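Slr0280 protein (Synechocystis sp., PDB 5H3K) is of unknown function but carries a domain of the phosphodiester glycosidase (NAGPA) family, so it may hydrolyse the glycosidic bond between a sugar and a phosphodiester group. Local coordinates at residues Ile300-Ala314 with Ala598-Arg610. Sequence-based numbering, arbitrary orientation.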
ATOM      1  N   ILE A 300      -8.827  10.989  -2.273  1.00  5.59           N
ATOM      2  CA  ILE A 300      -8.901  10.955  -3.722  1.00  6.48           C
ATOM      3  C   ILE A 300     -10.329  11.252  -4.148  1.00  9.92           C
ATOM      4  O   ILE A 300     -11.264  10.622  -3.656  1.00 10.58           O
ATOM      5  CB  ILE A 300      -8.522   9.555  -4.270  1.00  7.94           C
ATOM      6  CG1 ILE A 300      -7.079   9.178  -3.906  1.00  5.96           C
ATOM      7  CG2 ILE A 300      -8.725   9.493  -5.774  1.00  9.06           C
ATOM      8  CD1 ILE A 300      -6.988   8.090  -2.831  1.00  6.19           C
ATOM      9  N   ASN A 301     -10.496  12.221  -5.049  1.00  7.94           N
ATOM     10  CA  ASN A 301     -11.796  12.468  -5.664  1.00 10.57           C
ATOM     11  C   ASN A 301     -11.941  11.563  -6.879  1.00 12.59           C
ATOM     12  O   ASN A 301     -11.346  11.830  -7.922  1.00 11.38           O
ATOM     13  CB  ASN A 301     -11.921  13.939  -6.074  1.00 11.34           C
ATOM     14  CG  ASN A 301     -13.271  14.253  -6.724  1.00 18.93           C
ATOM     15  OD1 ASN A 301     -14.066  13.350  -7.019  1.00 17.59           O
ATOM     16  ND2 ASN A 301     -13.524  15.533  -6.960  1.00 22.93           N
ATOM     17  N   PRO A 302     -12.759  10.498  -6.760  1.00 13.78           N
ATOM     18  CA  PRO A 302     -12.844   9.474  -7.806  1.00 14.28           C
ATOM     19  C   PRO A 302     -13.626   9.984  -9.019  1.00 18.35           C
ATOM     20  O   PRO A 302     -13.777   9.272 -10.012  1.00 17.34           O
ATOM     21  CB  PRO A 302     -13.601   8.337  -7.109  1.00 15.85           C
ATOM     22  CG  PRO A 302     -14.518   9.049  -6.164  1.00 13.95           C
ATOM     23  CD  PRO A 302     -13.764  10.284  -5.699  1.00 14.63           C
ATOM     24  N   ARG A 303     -14.109  11.216  -8.924  1.00 16.08           N
ATOM     25  CA  ARG A 303     -14.813  11.864 -10.025  1.00 23.35           C
ATOM     26  C   ARG A 303     -13.905  12.804 -10.819  1.00 25.57           C
ATOM     27  O   ARG A 303     -14.306  13.317 -11.866  1.00 24.20           O
ATOM     28  CB  ARG A 303     -16.026  12.635  -9.495  1.00 25.81           C
ATOM     29  CG  ARG A 303     -17.143  11.742  -8.978  1.00 26.27           C
ATOM     30  CD  ARG A 303     -17.971  12.437  -7.913  1.00 39.05           C
ATOM     31  NE  ARG A 303     -17.310  12.444  -6.605  1.00 38.30           N
ATOM     32  CZ  ARG A 303     -17.029  13.543  -5.912  1.00 33.61           C
ATOM     33  NH1 ARG A 303     -17.355  14.735  -6.395  1.00 39.72           N
ATOM     34  NH2 ARG A 303     -16.431  13.455  -4.732  1.00 28.77           N
ATOM     35  N   SER A 304     -12.689  13.038 -10.321  1.00 18.89           N
ATOM     36  CA  SER A 304     -11.706  13.832 -11.062  1.00 18.15           C
ATOM     37  C   SER A 304     -11.362  13.130 -12.360  1.00 22.44           C
ATOM     38  O   SER A 304     -11.255  11.902 -12.402  1.00 17.55           O
ATOM     39  CB  SER A 304     -10.431  14.077 -10.249  1.00 22.89           C
ATOM     40  OG  SER A 304     -10.685  14.943  -9.161  1.00 28.13           O
ATOM     41  N   PRO A 305     -11.202  13.908 -13.440  1.00 25.30           N
ATOM     42  CA  PRO A 305     -10.989  13.302 -14.761  1.00 26.00           C
ATOM     43  C   PRO A 305      -9.722  12.456 -14.797  1.00 18.53           C
ATOM     44  O   PRO A 305      -8.666  12.893 -14.334  1.00 22.10           O
ATOM     45  CB  PRO A 305     -10.852  14.515 -15.693  1.00 25.35           C
ATOM     46  CG  PRO A 305     -11.522  15.647 -14.954  1.00 31.73           C
ATOM     47  CD  PRO A 305     -11.243  15.380 -13.499  1.00 27.94           C
ATOM     48  N   GLY A 306      -9.836  11.238 -15.311  1.00 15.79           N
ATOM     49  CA  GLY A 306      -8.672  10.395 -15.482  1.00 18.54           C
ATOM     50  C   GLY A 306      -8.261   9.592 -14.257  1.00 15.32           C
ATOM     51  O   GLY A 306      -7.283   8.840 -14.327  1.00 18.30           O
ATOM     52  N   ILE A 307      -8.980   9.744 -13.147  1.00 10.68           N
ATOM     53  CA  ILE A 307      -8.677   8.955 -11.945  1.00  8.70           C
ATOM     54  C   ILE A 307      -9.451   7.652 -11.941  1.00 12.22           C
ATOM     55  O   ILE A 307     -10.669   7.645 -12.150  1.00 12.33           O
ATOM     56  CB  ILE A 307      -8.972   9.725 -10.649  1.00 11.62           C
ATOM     57  CG1 ILE A 307      -7.964  10.867 -10.483  1.00 13.42           C
ATOM     58  CG2 ILE A 307      -8.925   8.782  -9.429  1.00 10.53           C
ATOM     59  CD1 ILE A 307      -7.939  11.475  -9.094  1.00 17.10           C
ATOM     60  N   SER A 308      -8.747   6.544 -11.699  1.00  9.47           N
ATOM     61  CA  SER A 308      -9.402   5.254 -11.549  1.00  7.94           C
ATOM     62  C   SER A 308      -8.744   4.498 -10.409  1.00  7.46           C
ATOM     63  O   SER A 308      -7.622   4.824 -10.006  1.00  7.84           O
ATOM     64  CB  SER A 308      -9.345   4.432 -12.840  1.00  9.36           C
ATOM     65  OG  SER A 308      -8.014   4.246 -13.288  1.00 12.93           O
ATOM     66  N   LEU A 309      -9.467   3.523  -9.866  1.00  5.46           N
ATOM     67  CA  LEU A 309      -8.904   2.629  -8.863  1.00  5.41           C
ATOM     68  C   LEU A 309      -8.968   1.195  -9.383  1.00  6.01           C
ATOM     69  O   LEU A 309      -9.920   0.809 -10.068  1.00  6.24           O
ATOM     70  CB  LEU A 309      -9.624   2.745  -7.513  1.00  6.25           C
ATOM     71  CG  LEU A 309      -9.295   3.947  -6.619  1.00  8.65           C
ATOM     72  CD1 LEU A 309      -9.873   5.210  -7.205  1.00 12.05           C
ATOM     73  CD2 LEU A 309      -9.846   3.737  -5.215  1.00  8.69           C
ATOM     74  N   ARG A 310      -7.934   0.420  -9.075  1.00  5.37           N
ATOM     75  CA  ARG A 310      -7.891  -1.001  -9.421  1.00  6.67           C
ATOM     76  C   ARG A 310      -7.280  -1.784  -8.289  1.00  4.69           C
ATOM     77  O   ARG A 310      -6.283  -1.357  -7.710  1.00  4.20           O
ATOM     78  CB  ARG A 310      -7.021  -1.244 -10.661  1.00  5.05           C
ATOM     79  CG  ARG A 310      -7.626  -0.776 -11.989  1.00  8.74           C
ATOM     80  CD  ARG A 310      -8.868  -1.585 -12.360  1.00 10.96           C
ATOM     81  NE  ARG A 310      -9.380  -1.184 -13.666  1.00 13.20           N
ATOM     82  CZ  ARG A 310     -10.269  -0.212 -13.850  1.00 12.03           C
ATOM     83  NH1 ARG A 310     -10.753   0.462 -12.815  1.00 10.61           N
ATOM     84  NH2 ARG A 310     -10.670   0.091 -15.078  1.00 15.21           N
ATOM     85  N   PRO A 311      -7.840  -2.963  -7.998  1.00  5.11           N
ATOM     86  CA  PRO A 311      -7.114  -3.884  -7.123  1.00  6.00           C
ATOM     87  C   PRO A 311      -5.886  -4.401  -7.853  1.00  6.59           C
ATOM     88  O   PRO A 311      -5.928  -4.628  -9.073  1.00  7.71           O
ATOM     89  CB  PRO A 311      -8.120  -5.019  -6.874  1.00  7.66           C
ATOM     90  CG  PRO A 311      -9.066  -4.970  -8.028  1.00  9.53           C
ATOM     91  CD  PRO A 311      -9.097  -3.538  -8.517  1.00  6.90           C
ATOM     92  N   LEU A 312      -4.795  -4.573  -7.120  1.00  4.18           N
ATOM     93  CA  LEU A 312      -3.538  -4.987  -7.710  1.00  5.61           C
ATOM     94  C   LEU A 312      -3.030  -6.176  -6.939  1.00  6.79           C
ATOM     95  O   LEU A 312      -2.936  -6.118  -5.706  1.00  5.98           O
ATOM     96  CB  LEU A 312      -2.526  -3.844  -7.611  1.00  4.47           C
ATOM     97  CG  LEU A 312      -2.906  -2.511  -8.263  1.00  5.89           C
ATOM     98  CD1 LEU A 312      -1.778  -1.510  -8.010  1.00  6.84           C
ATOM     99  CD2 LEU A 312      -3.129  -2.701  -9.754  1.00  5.88           C
ATOM    100  N   MET A 313      -2.705  -7.255  -7.645  1.00  4.91           N
ATOM    101  CA  MET A 313      -2.149  -8.443  -7.011  1.00  6.32           C
ATOM    102  C   MET A 313      -0.640  -8.440  -7.086  1.00  5.79           C
ATOM    103  O   MET A 313      -0.069  -7.954  -8.061  1.00  7.63           O
ATOM    104  CB  MET A 313      -2.658  -9.709  -7.704  1.00  9.08           C
ATOM    105  CG  MET A 313      -4.136  -9.760  -7.810  1.00 13.98           C
ATOM    106  SD  MET A 313      -4.938 -10.123  -6.255  1.00 16.04           S
ATOM    107  CE  MET A 313      -4.867 -11.899  -6.207  1.00 14.76           C
ATOM    108  N   ALA A 314      -0.006  -8.990  -6.050  1.00  5.87           N
ATOM    109  CA  ALA A 314       1.456  -9.103  -5.963  1.00  5.81           C
ATOM    110  C   ALA A 314       2.036  -9.721  -7.229  1.00  8.09           C
ATOM    111  O   ALA A 314       3.041  -9.249  -7.775  1.00  7.60           O
ATOM    112  CB  ALA A 314       1.847  -9.942  -4.765  1.00  4.53           C
ATOM    113  N   ALA A 598       7.655  -3.037   6.651  1.00  4.44           N
ATOM    114  CA  ALA A 598       6.428  -3.378   5.930  1.00  5.61           C
ATOM    115  C   ALA A 598       6.524  -4.812   5.423  1.00  7.59           C
ATOM    116  O   ALA A 598       7.543  -5.207   4.871  1.00 10.37           O
ATOM    117  CB  ALA A 598       6.203  -2.416   4.778  1.00  7.32           C
ATOM    118  N   ALA A 599       5.472  -5.594   5.612  1.00  5.33           N
ATOM    119  CA  ALA A 599       5.512  -7.011   5.243  1.00  7.65           C
ATOM    120  C   ALA A 599       5.144  -7.180   3.780  1.00  5.44           C
ATOM    121  O   ALA A 599       4.533  -6.293   3.194  1.00  5.80           O
ATOM    122  CB  ALA A 599       4.553  -7.819   6.110  1.00  9.87           C
ATOM    123  N   ARG A 600       5.497  -8.317   3.185  1.00  6.43           N
ATOM    124  CA  ARG A 600       4.968  -8.628   1.859  1.00  5.45           C
ATOM    125  C   ARG A 600       3.478  -8.834   1.997  1.00  5.71           C
ATOM    126  O   ARG A 600       3.023  -9.404   2.991  1.00  6.23           O
ATOM    127  CB  ARG A 600       5.590  -9.910   1.301  1.00  7.78           C
ATOM    128  CG  ARG A 600       7.093  -9.849   1.227  1.00 10.63           C
ATOM    129  CD  ARG A 600       7.660 -11.085   0.549  1.00 14.73           C
ATOM    130  NE  ARG A 600       8.996 -10.791   0.044  1.00 31.59           N
ATOM    131  CZ  ARG A 600       9.787 -11.675  -0.553  1.00 39.85           C
ATOM    132  NH1 ARG A 600       9.378 -12.924  -0.716  1.00 30.32           N
ATOM    133  NH2 ARG A 600      10.988 -11.306  -0.984  1.00 47.27           N
ATOM    134  N   VAL A 601       2.716  -8.380   1.009  1.00  3.45           N
ATOM    135  CA  VAL A 601       1.261  -8.554   1.049  1.00  3.81           C
ATOM    136  C   VAL A 601       0.766  -9.197  -0.237  1.00  4.78           C
ATOM    137  O   VAL A 601       1.458  -9.187  -1.252  1.00  3.21           O
ATOM    138  CB  VAL A 601       0.512  -7.207   1.283  1.00  3.51           C
ATOM    139  CG1 VAL A 601       0.974  -6.544   2.585  1.00  3.86           C
ATOM    140  CG2 VAL A 601       0.736  -6.252   0.105  1.00  5.30           C
ATOM    141  N   SER A 602      -0.436  -9.750  -0.198  1.00  4.28           N
ATOM    142  CA  SER A 602      -1.029 -10.383  -1.382  1.00  4.55           C
ATOM    143  C   SER A 602      -1.568  -9.383  -2.405  1.00  4.77           C
ATOM    144  O   SER A 602      -1.459  -9.579  -3.624  1.00  5.88           O
ATOM    145  CB  SER A 602      -2.168 -11.303  -0.947  1.00  4.01           C
ATOM    146  OG  SER A 602      -3.026 -11.608  -2.052  1.00  5.14           O
ATOM    147  N   ASN A 603      -2.188  -8.314  -1.924  1.00  3.81           N
ATOM    148  CA  ASN A 603      -2.858  -7.411  -2.844  1.00  3.21           C
ATOM    149  C   ASN A 603      -3.070  -6.016  -2.273  1.00  4.12           C
ATOM    150  O   ASN A 603      -2.924  -5.779  -1.062  1.00  3.36           O
ATOM    151  CB  ASN A 603      -4.182  -8.018  -3.323  1.00  3.83           C
ATOM    152  CG  ASN A 603      -5.122  -8.384  -2.173  1.00  5.46           C
ATOM    153  OD1 ASN A 603      -5.798  -7.522  -1.588  1.00  5.00           O
ATOM    154  ND2 ASN A 603      -5.208  -9.669  -1.879  1.00  5.49           N
ATOM    155  N   ALA A 604      -3.432  -5.098  -3.153  1.00  3.83           N
ATOM    156  CA  ALA A 604      -3.533  -3.697  -2.787  1.00  2.42           C
ATOM    157  C   ALA A 604      -4.692  -3.048  -3.519  1.00  3.21           C
ATOM    158  O   ALA A 604      -5.255  -3.619  -4.458  1.00  4.05           O
ATOM    159  CB  ALA A 604      -2.235  -3.000  -3.158  1.00  3.89           C
ATOM    160  N   ILE A 605      -5.077  -1.859  -3.074  1.00  3.80           N
ATOM    161  CA  ILE A 605      -5.935  -1.017  -3.895  1.00  2.49           C
ATOM    162  C   ILE A 605      -5.035   0.068  -4.459  1.00  4.81           C
ATOM    163  O   ILE A 605      -4.374   0.780  -3.699  1.00  4.17           O
ATOM    164  CB  ILE A 605      -7.084  -0.414  -3.081  1.00  4.47           C
ATOM    165  CG1 ILE A 605      -8.041  -1.519  -2.611  1.00  4.67           C
ATOM    166  CG2 ILE A 605      -7.873   0.626  -3.895  1.00  3.91           C
ATOM    167  CD1 ILE A 605      -9.068  -1.041  -1.573  1.00  5.90           C
ATOM    168  N   GLY A 606      -5.010   0.199  -5.784  1.00  4.30           N
ATOM    169  CA  GLY A 606      -4.159   1.177  -6.452  1.00  3.00           C
ATOM    170  C   GLY A 606      -4.982   2.294  -7.078  1.00  3.80           C
ATOM    171  O   GLY A 606      -6.101   2.076  -7.543  1.00  6.36           O
ATOM    172  N   VAL A 607      -4.427   3.499  -7.072  1.00  3.16           N
ATOM    173  CA  VAL A 607      -5.049   4.660  -7.691  1.00  3.90           C
ATOM    174  C   VAL A 607      -4.220   5.055  -8.909  1.00  5.94           C
ATOM    175  O   VAL A 607      -2.995   5.161  -8.837  1.00  3.93           O
ATOM    176  CB  VAL A 607      -5.102   5.845  -6.712  1.00  5.09           C
ATOM    177  CG1 VAL A 607      -5.756   7.070  -7.385  1.00  7.54           C
ATOM    178  CG2 VAL A 607      -5.880   5.461  -5.462  1.00  4.05           C
ATOM    179  N   PHE A 608      -4.892   5.258 -10.031  1.00  6.36           N
ATOM    180  CA  PHE A 608      -4.206   5.590 -11.272  1.00  7.31           C
ATOM    181  C   PHE A 608      -4.712   6.930 -11.786  1.00 12.30           C
ATOM    182  O   PHE A 608      -5.901   7.251 -11.670  1.00  9.70           O
ATOM    183  CB  PHE A 608      -4.427   4.478 -12.301  1.00  9.15           C
ATOM    184  CG  PHE A 608      -3.781   3.175 -11.919  1.00 10.41           C
ATOM    185  CD1 PHE A 608      -4.428   2.278 -11.075  1.00  6.90           C
ATOM    186  CD2 PHE A 608      -2.503   2.873 -12.364  1.00  8.87           C
ATOM    187  CE1 PHE A 608      -3.811   1.081 -10.710  1.00  9.23           C
ATOM    188  CE2 PHE A 608      -1.884   1.689 -12.007  1.00  8.13           C
ATOM    189  CZ  PHE A 608      -2.537   0.795 -11.175  1.00  8.14           C
ATOM    190  N   VAL A 609      -3.798   7.727 -12.320  1.00 11.29           N
ATOM    191  CA  VAL A 609      -4.151   9.026 -12.872  1.00 13.02           C
ATOM    192  C   VAL A 609      -3.756   9.026 -14.342  1.00 17.27           C
ATOM    193  O   VAL A 609      -2.578   8.917 -14.667  1.00 18.70           O
ATOM    194  CB  VAL A 609      -3.443  10.165 -12.125  1.00 13.84           C
ATOM    195  CG1 VAL A 609      -3.876  11.517 -12.693  1.00 17.36           C
ATOM    196  CG2 VAL A 609      -3.768  10.100 -10.635  1.00 11.45           C
ATOM    197  N   ARG A 610      -4.748   9.117 -15.224  1.00 18.08           N
ATOM    198  CA  ARG A 610      -4.513   9.001 -16.663  1.00 22.16           C
ATOM    199  C   ARG A 610      -5.227  10.084 -17.460  1.00 24.84           C
ATOM    200  O   ARG A 610      -5.067  11.269 -17.184  1.00 29.80           O
ATOM    201  CB  ARG A 610      -4.952   7.624 -17.157  1.00 26.35           C
ATOM    202  CG  ARG A 610      -4.087   6.496 -16.617  1.00 33.35           C
ATOM    203  CD  ARG A 610      -4.757   5.137 -16.700  1.00 30.24           C
ATOM    204  NE  ARG A 610      -3.821   4.070 -16.350  1.00 40.34           N
ATOM    205  CZ  ARG A 610      -4.179   2.819 -16.081  1.00 40.42           C
ATOM    206  NH1 ARG A 610      -5.460   2.476 -16.115  1.00 40.68           N
ATOM    207  NH2 ARG A 610      -3.255   1.914 -15.775  1.00 31.60           N
TER
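Ser308 and Phe608 exchange both backbone hydrogen bonds, Phe608 N reaching Ser308 O at 2.8 Å with an almost straight N-H...O angle of 173°. Arg310 with Gly606 and Leu312 with Ala604 repeat this double bonding two and four residues on, alternating with non-hydrogen-bonded pairs such as Leu309 with Val607, the pattern of an antiparallel ladder. Single bonds extend it at both ends: Arg610 N to Gly306 O (2.7 Å) and Ala314 N to Ser602 O (2.9 Å). The strand axes run at 148°, approaching to 4.5 Å.

On the face carrying Ser308, Arg310 and Leu312, the Phe608 ring takes Leu312 CD2 at its edge, in the ring plane, 3.8 Å from CZ. Leu312 CG lies anti to its carbonyl carbon (chi1 -58°), and CD1 reaches back to 3.9 Å from Gly606 CA, where a CB would collide with that methyl. With an alanine here, the Phe608 edge would probably lose its methyl contact, a gap open over Gly606 and the ring be freer to shift. Phe608 CB sits over one face of the Arg610 guanidinium. Arg310 brings CB to 4.0 Å from Phe608 CE1, then its chain bends at chi2 and NH2 forms a salt bridge with Asp375.

On the opposite face, Val607 lies alongside Leu309, its CG2 3.9 Å from Leu309 CG, and the same methyl meets Ile300 CD1, whose side chain passes it in the opposite direction; Leu309 CD2 meets Ile605 CG2.

The ladder thus joins the C-terminal strand 603-609 to strand 307-313, which follows strand 291-300 of a separate sheet through two beta turns. Helix 325-331 packs on Leu312 and Ala604; on the other face, Met499 of strand 497-500 touches Pro311 and Ile605, and Val354 of strand 354-356 touches Pro311 and Met313.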